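Local structure of 6-phospho-alpha-glucosidase (Merdibacter massiliensis, 6VC6) at residues Tyr118-Cys123 against Asn147-Val152; Ile348-Gln352 against Leu381-Val385; Met126-His131 against Ala155-Phe160; Pro71-Asp77 against Gln132-Ser137. The protein probably hydrolyses 6-phospho-alpha-glucosides to release glucose 6-phosphate, using bound NAD and a manganese ion as other family 4 glycosidases do. All coordinates share one frame; numbering follows the deposited sequence.

Interaction 1 of 4, residues Tyr118-Cys123 against Asn147-Val152; sequences YGLRSC and NPAAIV. With NAD (nicotinamide-adenine-dinucleotide), chain G; G6P (6-O-phosphono-alpha-D-glucopyranose), chain F.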
# COMPACT_ATOMS: atom_id res chain seq x y z
N TYR A 118 9.57 -7.94 -5.14
CA TYR A 118 8.35 -7.30 -5.62
C TYR A 118 8.61 -5.86 -6.02
O TYR A 118 8.01 -5.36 -6.98
CB TYR A 118 7.27 -7.39 -4.54
CG TYR A 118 5.90 -6.87 -4.95
CD1 TYR A 118 5.49 -6.90 -6.27
CD2 TYR A 118 5.03 -6.35 -4.00
CE1 TYR A 118 4.24 -6.43 -6.64
CE2 TYR A 118 3.78 -5.88 -4.36
CZ TYR A 118 3.39 -5.92 -5.68
OH TYR A 118 2.15 -5.45 -6.03
N GLY A 119 9.52 -5.17 -5.31
CA GLY A 119 9.82 -3.79 -5.65
C GLY A 119 10.46 -3.64 -7.01
O GLY A 119 10.14 -2.71 -7.76
N LEU A 120 11.38 -4.55 -7.35
CA LEU A 120 12.03 -4.47 -8.65
C LEU A 120 11.05 -4.73 -9.79
O LEU A 120 11.13 -4.10 -10.85
CB LEU A 120 13.20 -5.46 -8.71
CG LEU A 120 14.48 -5.02 -8.01
CD1 LEU A 120 15.61 -6.00 -8.26
CD2 LEU A 120 14.87 -3.61 -8.44
N ARG A 121 10.10 -5.65 -9.58
CA ARG A 121 9.06 -5.87 -10.58
C ARG A 121 8.16 -4.65 -10.71
O ARG A 121 7.76 -4.28 -11.82
CB ARG A 121 8.22 -7.10 -10.21
CG ARG A 121 8.96 -8.42 -10.36
CD ARG A 121 7.98 -9.59 -10.37
NE ARG A 121 7.14 -9.62 -9.17
CZ ARG A 121 7.52 -10.13 -8.00
NH1 ARG A 121 8.73 -10.64 -7.86
NH2 ARG A 121 6.69 -10.11 -6.97
N SER A 122 7.84 -4.01 -9.58
CA SER A 122 6.95 -2.85 -9.62
C SER A 122 7.63 -1.65 -10.26
O SER A 122 6.98 -0.87 -10.97
CB SER A 122 6.46 -2.52 -8.21
OG SER A 122 5.61 -3.54 -7.71
N CYS A 123 8.93 -1.47 -10.01
CA CYS A 123 9.65 -0.36 -10.63
C CYS A 123 9.55 -0.40 -12.15
O CYS A 123 9.32 0.62 -12.79
CB CYS A 123 11.12 -0.38 -10.20
SG CYS A 123 11.43 0.14 -8.51
N ASN A 147 1.94 -1.73 -4.52
CA ASN A 147 3.08 -1.99 -3.64
C ASN A 147 4.32 -2.51 -4.38
O ASN A 147 4.19 -2.92 -5.52
CB ASN A 147 2.68 -2.95 -2.53
CG ASN A 147 2.14 -2.25 -1.32
OD1 ASN A 147 2.74 -1.31 -0.81
ND2 ASN A 147 0.99 -2.69 -0.84
N PRO A 148 5.48 -2.47 -3.75
CA PRO A 148 5.64 -1.92 -2.40
C PRO A 148 5.78 -0.41 -2.44
O PRO A 148 6.64 0.11 -3.13
CB PRO A 148 6.94 -2.52 -1.90
CG PRO A 148 7.40 -3.45 -2.95
CD PRO A 148 6.66 -3.20 -4.20
N ALA A 149 4.92 0.28 -1.71
CA ALA A 149 4.75 1.71 -1.85
C ALA A 149 6.02 2.51 -1.61
O ALA A 149 6.28 3.48 -2.30
CB ALA A 149 3.63 2.20 -0.96
N ALA A 150 6.81 2.12 -0.62
CA ALA A 150 8.03 2.86 -0.32
C ALA A 150 9.02 2.82 -1.48
O ALA A 150 9.65 3.81 -1.79
CB ALA A 150 8.68 2.33 0.94
N ILE A 151 9.15 1.66 -2.11
CA ILE A 151 10.09 1.52 -3.22
C ILE A 151 9.54 2.20 -4.47
O ILE A 151 10.29 2.84 -5.22
CB ILE A 151 10.40 0.03 -3.46
CG1 ILE A 151 11.11 -0.56 -2.25
CG2 ILE A 151 11.25 -0.14 -4.72
CD1 ILE A 151 11.12 -2.07 -2.22
N VAL A 152 8.23 2.07 -4.71
CA VAL A 152 7.63 2.68 -5.89
C VAL A 152 7.74 4.19 -5.83
O VAL A 152 8.07 4.85 -6.83
CB VAL A 152 6.17 2.22 -6.05
CG1 VAL A 152 5.48 3.01 -7.15
CG2 VAL A 152 6.11 0.73 -6.35
PA NAD G . -4.21 -9.16 -7.65
O1A NAD G . -5.53 -9.75 -7.23
O2A NAD G . -3.16 -10.03 -8.31
O5B NAD G . -4.50 -7.91 -8.63
C5B NAD G . -3.46 -7.37 -9.44
C4B NAD G . -4.02 -7.00 -10.80
O4B NAD G . -3.15 -6.08 -11.46
C3B NAD G . -4.14 -8.23 -11.69
O3B NAD G . -5.46 -8.31 -12.23
C2B NAD G . -3.14 -8.01 -12.80
O2B NAD G . -3.67 -8.47 -14.05
C1B NAD G . -2.95 -6.50 -12.81
N9A NAD G . -1.61 -6.12 -13.30
C8A NAD G . -0.43 -6.70 -13.01
N7A NAD G . 0.60 -6.09 -13.65
C5A NAD G . 0.07 -5.09 -14.39
C6A NAD G . 0.59 -4.04 -15.30
N6A NAD G . 1.91 -3.94 -15.58
N1A NAD G . -0.31 -3.20 -15.86
C2A NAD G . -1.63 -3.28 -15.59
N3A NAD G . -2.16 -4.20 -14.77
C4A NAD G . -1.38 -5.12 -14.15
O3 NAD G . -3.53 -8.42 -6.39
PN NAD G . -4.38 -7.90 -5.13
O1N NAD G . -4.17 -8.86 -3.99
O2N NAD G . -5.78 -7.53 -5.58
O5D NAD G . -3.59 -6.54 -4.81
C5D NAD G . -3.82 -5.37 -5.59
C4D NAD G . -2.71 -4.37 -5.29
O4D NAD G . -3.14 -3.46 -4.26
C3D NAD G . -1.47 -5.08 -4.77
O3D NAD G . -0.33 -4.57 -5.45
C2D NAD G . -1.39 -4.68 -3.31
O2D NAD G . -0.03 -4.58 -2.88
C1D NAD G . -2.08 -3.33 -3.32
N1N NAD G . -2.56 -2.94 -2.00
C2N NAD G . -1.96 -1.88 -1.43
C3N NAD G . -2.35 -1.43 -0.18
C7N NAD G . -1.64 -0.24 0.40
O7N NAD G . -1.80 0.02 1.58
N7N NAD G . -0.86 0.49 -0.39
C4N NAD G . -3.37 -2.08 0.49
C5N NAD G . -3.97 -3.18 -0.11
C6N NAD G . -3.55 -3.59 -1.38
C1 G6P F . -1.69 -4.08 4.73
C2 G6P F . -0.93 -3.05 3.89
C3 G6P F . -0.90 -3.35 2.40
C4 G6P F . -0.67 -4.83 2.21
C5 G6P F . -1.91 -5.55 2.71
C6 G6P F . -1.68 -7.05 2.65
O1 G6P F . -2.72 -3.42 5.48
O2 G6P F . -1.51 -1.75 4.09
O3 G6P F . 0.14 -2.61 1.75
O4 G6P F . -0.47 -5.11 0.82
O5 G6P F . -2.23 -5.23 4.07
O6 G6P F . -2.94 -7.70 2.54
P G6P F . -3.03 -9.26 2.14
O1P G6P F . -2.96 -9.23 0.63
O2P G6P F . -1.83 -9.89 2.81
O3P G6P F . -4.35 -9.70 2.71

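Interaction 2 of 4, residues Ile348-Gln352 against Leu381-Val385; sequences IANMQ and LGLLV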
# COMPACT_ATOMS: atom_id res chain seq x y z
N ILE A 348 11.00 15.71 8.14
CA ILE A 348 11.78 15.01 9.16
C ILE A 348 13.16 15.64 9.14
O ILE A 348 13.94 15.44 8.20
CB ILE A 348 11.83 13.50 8.91
CG1 ILE A 348 10.41 12.93 8.83
CG2 ILE A 348 12.62 12.80 10.00
CD1 ILE A 348 10.35 11.42 8.74
N ALA A 349 13.48 16.41 10.19
CA ALA A 349 14.57 17.38 10.10
C ALA A 349 15.94 16.72 10.02
O ALA A 349 16.84 17.26 9.37
CB ALA A 349 14.51 18.34 11.29
N ASN A 350 16.14 15.57 10.67
CA ASN A 350 17.44 14.93 10.70
C ASN A 350 17.55 13.76 9.73
O ASN A 350 18.40 12.88 9.92
CB ASN A 350 17.79 14.47 12.12
CG ASN A 350 16.66 13.70 12.78
OD1 ASN A 350 15.55 13.64 12.26
ND2 ASN A 350 16.95 13.11 13.93
N MSE A 351 16.72 13.73 8.69
CA MSE A 351 16.88 12.77 7.60
C MSE A 351 17.08 13.52 6.29
O MSE A 351 16.78 14.71 6.20
CB MSE A 351 15.67 11.84 7.52
CG MSE A 351 15.75 10.65 8.47
SE MSE A 351 14.19 9.47 8.40
CE MSE A 351 14.39 8.79 6.59
N GLN A 352 17.61 12.83 5.28
CA GLN A 352 17.99 13.49 4.04
C GLN A 352 16.76 14.06 3.33
O GLN A 352 15.63 13.62 3.53
CB GLN A 352 18.73 12.52 3.12
CG GLN A 352 17.98 11.24 2.81
CD GLN A 352 18.90 10.11 2.39
OE1 GLN A 352 19.36 9.33 3.21
NE2 GLN A 352 19.18 10.04 1.09
N LEU A 381 15.81 7.10 14.30
CA LEU A 381 16.64 7.57 13.20
C LEU A 381 17.51 6.44 12.66
O LEU A 381 17.66 6.30 11.44
CB LEU A 381 17.51 8.74 13.66
CG LEU A 381 18.41 9.35 12.59
CD1 LEU A 381 17.59 10.13 11.58
CD2 LEU A 381 19.48 10.24 13.22
N GLY A 382 18.09 5.63 13.55
CA GLY A 382 18.91 4.52 13.09
C GLY A 382 18.12 3.49 12.31
O GLY A 382 18.61 2.95 11.32
N LEU A 383 16.89 3.21 12.74
CA LEU A 383 16.07 2.23 12.05
C LEU A 383 15.66 2.72 10.66
O LEU A 383 15.76 1.98 9.68
CB LEU A 383 14.83 1.90 12.88
CG LEU A 383 15.03 1.07 14.15
CD1 LEU A 383 13.77 1.07 15.00
CD2 LEU A 383 15.44 -0.35 13.80
N LEU A 384 15.22 3.98 10.57
CA LEU A 384 14.66 4.47 9.31
C LEU A 384 15.75 4.77 8.29
O LEU A 384 15.57 4.53 7.09
CB LEU A 384 13.80 5.71 9.57
CG LEU A 384 12.52 5.47 10.37
CD1 LEU A 384 11.63 6.70 10.34
CD2 LEU A 384 11.78 4.25 9.84
N VAL A 385 16.89 5.30 8.74
CA VAL A 385 17.98 5.58 7.82
C VAL A 385 18.54 4.29 7.23
O VAL A 385 18.91 4.24 6.05
CB VAL A 385 19.08 6.41 8.51
CG1 VAL A 385 20.33 6.49 7.65
CG2 VAL A 385 18.56 7.81 8.81

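Interaction 3 of 4, residues Met126-His131 against Ala155-Phe160; sequences MIESIH and ALRREF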
# COMPACT_ATOMS: atom_id res chain seq x y z
N MSE A 126 5.51 -0.02 -13.09
CA MSE A 126 4.93 1.26 -12.71
C MSE A 126 5.44 2.39 -13.59
O MSE A 126 4.63 3.20 -14.02
CB MSE A 126 5.18 1.61 -11.25
CG MSE A 126 4.30 0.87 -10.25
SE MSE A 126 2.40 1.31 -10.36
CE MSE A 126 2.47 3.22 -10.03
N ILE A 127 6.74 2.46 -13.84
CA ILE A 127 7.31 3.51 -14.69
C ILE A 127 6.81 3.37 -16.12
O ILE A 127 6.53 4.36 -16.80
CB ILE A 127 8.85 3.47 -14.60
CG1 ILE A 127 9.31 3.98 -13.24
CG2 ILE A 127 9.48 4.28 -15.73
CD1 ILE A 127 10.79 3.85 -12.99
N GLU A 128 6.68 2.13 -16.60
CA GLU A 128 6.13 1.91 -17.94
C GLU A 128 4.67 2.36 -18.01
O GLU A 128 4.24 2.91 -19.03
CB GLU A 128 6.26 0.43 -18.32
CG GLU A 128 5.85 0.11 -19.74
CD GLU A 128 5.67 -1.38 -19.97
OE1 GLU A 128 4.93 -2.02 -19.20
OE2 GLU A 128 6.28 -1.91 -20.93
N SER A 129 3.91 2.13 -16.95
CA SER A 129 2.49 2.46 -16.98
C SER A 129 2.25 3.96 -16.89
O SER A 129 1.38 4.50 -17.58
CB SER A 129 1.76 1.73 -15.84
OG SER A 129 0.38 2.04 -15.85
N ILE A 130 3.01 4.65 -16.03
CA ILE A 130 2.83 6.10 -15.89
C ILE A 130 3.18 6.81 -17.19
O ILE A 130 2.52 7.78 -17.58
CB ILE A 130 3.65 6.63 -14.70
CG1 ILE A 130 3.27 5.90 -13.41
CG2 ILE A 130 3.45 8.14 -14.55
CD1 ILE A 130 2.21 6.59 -12.58
N HIS A 131 4.23 6.35 -17.88
CA HIS A 131 4.59 6.95 -19.16
C HIS A 131 3.45 6.85 -20.16
O HIS A 131 3.21 7.78 -20.93
CB HIS A 131 5.86 6.29 -19.71
CG HIS A 131 7.13 6.86 -19.16
ND1 HIS A 131 7.43 8.20 -19.23
CD2 HIS A 131 8.17 6.27 -18.53
CE1 HIS A 131 8.61 8.42 -18.67
NE2 HIS A 131 9.08 7.26 -18.24
N ALA A 155 11.28 5.31 -6.72
CA ALA A 155 11.57 5.21 -8.15
C ALA A 155 10.81 6.27 -8.94
O ALA A 155 11.34 6.83 -9.91
CB ALA A 155 11.23 3.81 -8.65
N LEU A 156 9.56 6.55 -8.55
CA LEU A 156 8.78 7.57 -9.26
C LEU A 156 9.31 8.97 -8.97
O LEU A 156 9.13 9.88 -9.80
CB LEU A 156 7.31 7.46 -8.88
CG LEU A 156 6.60 6.18 -9.33
CD1 LEU A 156 5.11 6.26 -9.04
CD2 LEU A 156 6.85 5.91 -10.81
N ARG A 157 9.94 9.17 -7.81
CA ARG A 157 10.56 10.46 -7.52
C ARG A 157 11.67 10.77 -8.52
O ARG A 157 11.83 11.92 -8.95
CB ARG A 157 11.10 10.47 -6.09
CG ARG A 157 11.88 11.72 -5.72
CD ARG A 157 12.60 11.56 -4.40
NE ARG A 157 13.75 10.66 -4.50
CZ ARG A 157 14.95 11.03 -4.97
NH1 ARG A 157 15.15 12.27 -5.38
NH2 ARG A 157 15.94 10.15 -5.02
N ARG A 158 12.45 9.75 -8.90
CA ARG A 158 13.54 9.96 -9.85
C ARG A 158 13.03 10.05 -11.28
O ARG A 158 13.51 10.87 -12.06
CB ARG A 158 14.56 8.83 -9.72
CG ARG A 158 15.14 8.65 -8.33
CD ARG A 158 16.38 7.78 -8.38
NE ARG A 158 16.78 7.29 -7.06
CZ ARG A 158 17.82 6.50 -6.84
NH1 ARG A 158 18.58 6.10 -7.86
NH2 ARG A 158 18.11 6.09 -5.61
N GLU A 159 12.07 9.20 -11.65
CA GLU A 159 11.62 9.15 -13.04
C GLU A 159 10.79 10.37 -13.40
O GLU A 159 10.89 10.88 -14.53
CB GLU A 159 10.82 7.87 -13.28
CG GLU A 159 10.42 7.66 -14.73
CD GLU A 159 11.59 7.27 -15.61
OE1 GLU A 159 12.49 6.56 -15.12
OE2 GLU A 159 11.60 7.68 -16.80
N PHE A 160 9.98 10.87 -12.47
CA PHE A 160 9.09 12.01 -12.72
C PHE A 160 9.34 13.08 -11.66
O PHE A 160 8.51 13.29 -10.77
CB PHE A 160 7.63 11.56 -12.73
CG PHE A 160 7.36 10.39 -13.64
CD1 PHE A 160 7.18 10.59 -15.00
CD2 PHE A 160 7.29 9.10 -13.14
CE1 PHE A 160 6.93 9.52 -15.84
CE2 PHE A 160 7.04 8.03 -13.97
CZ PHE A 160 6.87 8.24 -15.33

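Interaction 4 of 4, residues Pro71-Asp77 against Gln132-Ser137; sequences PAEAYKD and QIRQYS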
# COMPACT_ATOMS: atom_id res chain seq x y z
N PRO A 71 -4.53 0.84 -23.71
CA PRO A 71 -4.18 2.05 -22.95
C PRO A 71 -4.86 3.31 -23.47
O PRO A 71 -5.20 4.19 -22.68
CB PRO A 71 -2.65 2.13 -23.10
CG PRO A 71 -2.22 0.74 -23.44
CD PRO A 71 -3.34 0.16 -24.26
N ALA A 72 -5.06 3.42 -24.79
CA ALA A 72 -5.68 4.61 -25.35
C ALA A 72 -7.11 4.78 -24.85
O ALA A 72 -7.53 5.88 -24.47
CB ALA A 72 -5.63 4.56 -26.87
N GLU A 73 -7.88 3.68 -24.86
CA GLU A 73 -9.25 3.74 -24.36
C GLU A 73 -9.30 4.08 -22.88
O GLU A 73 -10.26 4.70 -22.41
CB GLU A 73 -9.96 2.42 -24.62
CG GLU A 73 -10.33 2.16 -26.07
CD GLU A 73 -11.15 0.89 -26.24
OE1 GLU A 73 -11.50 0.27 -25.21
OE2 GLU A 73 -11.44 0.52 -27.39
N ALA A 74 -8.28 3.67 -22.12
CA ALA A 74 -8.34 3.79 -20.67
C ALA A 74 -7.92 5.17 -20.18
O ALA A 74 -8.56 5.74 -19.29
CB ALA A 74 -7.46 2.72 -20.02
N TYR A 75 -6.87 5.74 -20.76
CA TYR A 75 -6.20 6.91 -20.19
C TYR A 75 -6.58 8.22 -20.86
O TYR A 75 -6.10 9.28 -20.43
CB TYR A 75 -4.68 6.72 -20.25
CG TYR A 75 -4.19 5.45 -19.59
CD1 TYR A 75 -4.84 4.94 -18.47
CD2 TYR A 75 -3.09 4.77 -20.08
CE1 TYR A 75 -4.39 3.78 -17.86
CE2 TYR A 75 -2.64 3.61 -19.48
CZ TYR A 75 -3.29 3.12 -18.37
OH TYR A 75 -2.85 1.97 -17.76
N LYS A 76 -7.42 8.20 -21.89
CA LYS A 76 -7.76 9.42 -22.61
C LYS A 76 -8.82 10.21 -21.85
O LYS A 76 -9.87 9.65 -21.48
CB LYS A 76 -8.24 9.11 -24.02
CG LYS A 76 -7.14 9.15 -25.07
CD LYS A 76 -7.68 9.55 -26.43
CE LYS A 76 -8.13 8.33 -27.22
NZ LYS A 76 -6.97 7.54 -27.72
N ASP A 77 -8.55 11.49 -21.61
CA ASP A 77 -9.49 12.41 -20.97
C ASP A 77 -9.93 11.89 -19.60
O ASP A 77 -11.12 11.68 -19.33
CB ASP A 77 -10.70 12.68 -21.88
CG ASP A 77 -11.54 13.84 -21.39
OD1 ASP A 77 -12.71 13.61 -21.02
OD2 ASP A 77 -11.04 14.99 -21.38
N GLN A 132 2.77 5.71 -20.16
CA GLN A 132 1.61 5.56 -21.03
C GLN A 132 0.50 6.52 -20.66
O GLN A 132 -0.09 7.15 -21.53
CB GLN A 132 1.09 4.13 -20.99
CG GLN A 132 1.97 3.13 -21.70
CD GLN A 132 1.36 1.74 -21.71
OE1 GLN A 132 0.45 1.45 -20.96
NE2 GLN A 132 1.87 0.88 -22.57
N ILE A 133 0.25 6.66 -19.37
CA ILE A 133 -0.82 7.52 -18.88
C ILE A 133 -0.55 8.97 -19.25
O ILE A 133 -1.44 9.67 -19.68
CB ILE A 133 -0.95 7.42 -17.34
CG1 ILE A 133 -1.37 6.01 -16.92
CG2 ILE A 133 -1.93 8.44 -16.80
CD1 ILE A 133 -1.13 5.71 -15.46
N ARG A 134 0.69 9.39 -19.08
CA ARG A 134 1.09 10.75 -19.36
C ARG A 134 1.04 11.08 -20.85
O ARG A 134 0.98 12.24 -21.23
CB ARG A 134 2.46 11.06 -18.75
CG ARG A 134 2.44 11.17 -17.24
CD ARG A 134 1.20 11.88 -16.74
NE ARG A 134 1.28 12.20 -15.32
CZ ARG A 134 0.23 12.40 -14.54
NH1 ARG A 134 0.40 12.67 -13.26
NH2 ARG A 134 -0.99 12.32 -15.02
N GLN A 135 1.09 10.04 -21.66
CA GLN A 135 0.91 10.16 -23.10
C GLN A 135 -0.48 10.67 -23.48
O GLN A 135 -0.64 11.38 -24.46
CB GLN A 135 1.21 8.83 -23.80
CG GLN A 135 2.62 8.73 -24.35
CD GLN A 135 3.06 7.29 -24.62
OE1 GLN A 135 2.27 6.47 -25.08
NE2 GLN A 135 4.32 7.00 -24.34
N TYR A 136 -1.50 10.25 -22.74
CA TYR A 136 -2.87 10.67 -23.00
C TYR A 136 -3.46 11.76 -22.10
O TYR A 136 -4.11 12.68 -22.58
CB TYR A 136 -3.77 9.46 -23.03
CG TYR A 136 -3.28 8.40 -23.97
CD1 TYR A 136 -3.59 8.45 -25.31
CD2 TYR A 136 -2.49 7.37 -23.52
CE1 TYR A 136 -3.12 7.49 -26.18
CE2 TYR A 136 -2.02 6.40 -24.37
CZ TYR A 136 -2.35 6.47 -25.70
OH TYR A 136 -1.88 5.51 -26.56
N SER A 137 -3.25 11.65 -20.79
CA SER A 137 -3.80 12.61 -19.84
C SER A 137 -2.72 13.12 -18.90
O SER A 137 -2.60 12.66 -17.77
CB SER A 137 -4.96 12.00 -19.07
OG SER A 137 -6.06 11.74 -19.91
O HOH W 1 -0.46 1.09 -18.42
O HOH W 2 -6.73 13.64 -22.94

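Interaction 1 of 4, residues Tyr118-Cys123 against Asn147-Val152
S122 hands its hydroxyl hydrogen to the backbone O of N147, with OG 2.7 Å from that O, in the carbonyl plane and on a lone pair. The same oxygen lies over one face of the Y118 ring, 3.1 Å from its CZ. CD of P148 covers that face too, 3.9 Å from the ring centroid, a CH-pi contact over the face, offset toward the rim. The ring gets there because its CG stands anti to the backbone N (chi1 -175°), and its OH ends 2.7 Å from O3D of the NAD. The peptide bond before P148 is cis, and the proline ring edge packs on G119, with CD 3.5 Å from the glycine CA. One turn further on, CG2 of I151 touches SG of C123, and CG2 of V152 meets CB of S122. Beyond the carbonyl, the N147 amide is shared out. Its ND2 gives one hydrogen bond to O2D of NAD (3.0 Å). Another runs from N147 ND2 to O3 of G6P (2.7 Å). OD1 accepts from A149 N and so fixes the amide's rotation. This Asx turn, in the loop between parallel strand 141-144 and helix 149-159, is part of the cofactor and substrate pocket of a Rossmann-like family 4 glycosidase.

Interaction 2 of 4, residues Ile348-Gln352 against Leu381-Val385
M351, a selenomethionine, lies against one flank of helix 378-400, entering from a type I beta turn that runs from I348 to M351 in the loop between strands 336-343 and 356-364. From CB the chain sets off with CG beside the backbone N and anti to the carbonyl carbon (chi1 -84°). CG is the busiest atom: it lies 3.7 Å from CD1 of L381 and 4.0 Å from CG2 of V385, and the selenomethionine runs past both of these side chains in the opposite direction. SE comes next, 4.0 Å from CB of L384, whose side chain it crosses at about a right angle. A bend at chi3 (66°) then turns CE aside, and V388, one turn further along the helix, also packs on this side chain. L384 also touches Y201 and W203 of strand 201-209, which joins the loop and that strand to the same helix. Next to M351, the N350 amide lies across the end of L381, with ND2 3.8 Å from CD1; that nitrogen is hydrogen-bonded to the backbone O of I376. CD1 of L381 thus serves both loop residues, and its nearest neighbour is the backbone O of N350, at 3.3 Å.

Interaction 3 of 4, residues Met126-His131 against Ala155-Phe160
H131, within helix 113-136, meets E159 in the last turn of helix 149-159; the short axes of the two helices cross at -47° and approach to 10.8 Å. NE2 of the histidine donates to OE2 of the glutamate (2.9 Å, N-H...O 156°); the acceptor lies in the imidazole plane, yet the proton arrives from above the carboxylate, whose plane stands 81° from the ring. E159 reaches this place with CG anti to its backbone N and a bend at chi2, which folds the carboxylate back over I127: CG2 of I127 lies 3.6 Å from CG of E159. The other carboxylate oxygen, OE1, is held by the hydroxyl of Y399 on helix 378-400. F160, the first residue past the helix, drives its ring edge at the H131 face, CZ above the ring centre, in an edge-to-face pair with centroids 4.8 Å apart. The phenyl is itself sandwiched: CG2 of I130 rests over one face, 3.8 Å from the centroid, and CG of E159 lies over the opposite one. Deeper in, L156 spreads its two methyls, CD2 to CG1 of I127 (4.0 Å) and CD1 to CE of M126. That selenomethionine, bent at both chi2 and chi3, curls toward M83 and N144 on the sheet. Two neighbouring helices thus pack together on one face of the parallel part of the large mixed sheet, the layering of a Rossmann-like domain.

Interaction 4 of 4, residues Pro71-Asp77 against Gln132-Ser137
Helix 71-75 crosses the 132-136 part of helix 113-136 at -65°, the short axes 9.2 Å apart at closest, and the backbones come nearest at K76 and Y136, whose CA atoms are 5.1 Å apart. Y75 carries much of the contact. Its ring lies flat on I133, with CG1 directly over the centre, 3.6 Å from the centroid and 5° off the normal, a CH-pi contact. The same tyrosine's hydroxyl shares a water with Q132, 2.6 Å from OH; the water donates to OE1 of the glutamine. The extended Q132 chain carries that amide on to P71, where OE1 also touches the proline CG. In the Rossmann-like domain, helix 71-75 follows edge strand 64-68 and leads toward strand 80-83, while I133 faces I81, M83 and I142 on the central strands; Y75 also meets the ring of F38, and so fits between this helix pair and the sheet. On the outer side Y136 takes A72 over one face of its ring, CA 4.0 Å from the centroid, and K76 lays its CG 3.6 Å from CD1 of the same ring. S137 turns OG beside its own backbone N (chi1 -66°) and gives its proton to the backbone O of Y75, in the carbonyl plane; OG also accepts from M78 N. A second water bridges the two segments close by, accepting from D77 N (3.1 Å) and donating to Y136 O (2.8 Å).

Overall arrangement
From the N terminus, residues 71-77 come first and wait until 132-137 to close interaction 4. Within that loop helix 113-136 begins, and its successive parts 118-123, 126-131 and 132-137 serve interactions 1, 3 and 4. Strand 141-144 then leads to helix 149-159, whose start closes interaction 1 and whose end closes interaction 3, so these three loops cross one another. Interactions 1 and 3 touch where SG of C123 packs on CB of A155; interactions 3 and 4 touch through S129 and Y75. Interaction 2 follows in series, closing a separate loop from the turn after strand 336-343 to helix 378-400 in the C-terminal region, about 21 Å from interaction 1 between centres.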